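Local structure of Thiol:disulfide interchange protein (Proteus mirabilis, 4OD7) at residues A[78-82]-A[83-87]. The protein is a periplasmic thioredoxin-family protein of the DsbA subfamily that probably acts as a disulfide oxidoreductase in oxidative protein folding. The protein carries 1 engineered substitution. Numbering follows the deposited sequence.
Sequences AVAIA and LGVED
Leu83 lies alongside Val79, one helical turn on, and both side chains point the same way. The methyl contact is Val79 CG1 to Leu83 CD1 at 3.8 Å. Val79 CG1 stands anti to the backbone N (chi1 172°), which turns this branch toward the leucine. Leu83 N also gives a 2.9 Å hydrogen bond to Val79 O, in the last regular turn of the helix.

The helix then ends in a Schellman motif. Gly84, with positive phi, is its C-prime residue. Val85 N gives a 2.8 Å hydrogen bond to Ala80 O, the 6-to-1 bond of the motif. Gly84 N makes a weak bond to Ile81 O, 3.1 Å long.

Beyond this turn, Val85 sits at the N-cap of the next helix. Its CG2 lies against Ala80, 4.4 Å from the Ala80 CB methyl. Glu86 folds back over the last turn, its chain bent at chi2 (96°). Its carboxylate thus comes beside the Ile81 backbone, with OE2 3.7 Å from Ile81 CA. Glu86 N is buried here without a partner.

The contact forms the short turn that joins helix 70-83 to helix 86-99, in the helical part of the DsbA fold. Val79 and Ala80 touch Phe113 of helix 106-115. Leu83 packs on Ala126 of helix 120-126, while Ala82 touches Val132 of helix 130-145.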
# COMPACT_ATOMS: atom_id res chain seq x y z
N ALA A 78 -8.46 -6.31 -2.35
CA ALA A 78 -8.31 -7.67 -2.91
C ALA A 78 -9.11 -7.82 -4.23
O ALA A 78 -8.68 -8.51 -5.11
CB ALA A 78 -8.73 -8.72 -1.91
N VAL A 79 -10.33 -7.30 -4.29
CA VAL A 79 -11.13 -7.32 -5.52
C VAL A 79 -10.40 -6.54 -6.61
O VAL A 79 -10.38 -6.96 -7.77
CB VAL A 79 -12.54 -6.77 -5.28
CG1 VAL A 79 -13.30 -6.61 -6.61
CG2 VAL A 79 -13.30 -7.70 -4.35
N ALA A 80 -9.84 -5.38 -6.25
CA ALA A 80 -9.16 -4.55 -7.22
C ALA A 80 -7.98 -5.29 -7.84
O ALA A 80 -7.73 -5.17 -9.04
CB ALA A 80 -8.70 -3.28 -6.57
N ILE A 81 -7.24 -6.01 -6.99
CA ILE A 81 -6.12 -6.85 -7.41
C ILE A 81 -6.62 -7.96 -8.30
O ILE A 81 -6.04 -8.21 -9.35
CB ILE A 81 -5.35 -7.42 -6.24
CG1 ILE A 81 -4.69 -6.26 -5.45
CG2 ILE A 81 -4.29 -8.42 -6.71
CD1 ILE A 81 -4.19 -6.67 -4.14
N ALA A 82 -7.66 -8.66 -7.86
CA ALA A 82 -8.18 -9.79 -8.61
C ALA A 82 -8.67 -9.39 -10.01
O ALA A 82 -8.54 -10.18 -10.97
CB ALA A 82 -9.30 -10.50 -7.83
N LEU A 83 -9.29 -8.21 -10.11
CA LEU A 83 -9.83 -7.74 -11.39
C LEU A 83 -8.76 -6.98 -12.15
O LEU A 83 -8.97 -6.66 -13.31
CB LEU A 83 -11.07 -6.86 -11.18
CG LEU A 83 -12.23 -7.63 -10.54
CD1 LEU A 83 -13.46 -6.82 -10.40
CD2 LEU A 83 -12.52 -8.96 -11.24
N GLY A 84 -7.66 -6.65 -11.47
CA GLY A 84 -6.54 -5.94 -12.07
C GLY A 84 -6.89 -4.50 -12.38
O GLY A 84 -6.36 -3.92 -13.33
N VAL A 85 -7.71 -3.89 -11.54
CA VAL A 85 -8.20 -2.53 -11.80
C VAL A 85 -7.76 -1.53 -10.73
O VAL A 85 -8.43 -0.57 -10.46
CB VAL A 85 -9.75 -2.56 -11.94
CG1 VAL A 85 -10.18 -3.43 -13.11
CG2 VAL A 85 -10.41 -3.06 -10.65
N GLU A 86 -6.63 -1.83 -10.12
CA GLU A 86 -6.04 -1.03 -9.06
C GLU A 86 -5.95 0.43 -9.47
O GLU A 86 -6.45 1.30 -8.79
CB GLU A 86 -4.64 -1.54 -8.71
CG GLU A 86 -4.53 -2.99 -8.24
CD GLU A 86 -4.17 -3.94 -9.38
OE1 GLU A 86 -4.51 -3.65 -10.55
OE2 GLU A 86 -3.49 -4.97 -9.12
N ASP A 87 -5.39 0.70 -10.64
CA ASP A 87 -5.20 2.07 -11.07
C ASP A 87 -6.48 2.86 -11.30
O ASP A 87 -6.52 4.07 -11.12
CB ASP A 87 -4.41 2.08 -12.38
CG ASP A 87 -2.94 1.86 -12.19
OD1 ASP A 87 -2.51 1.69 -11.03
OD2 ASP A 87 -2.21 1.83 -13.21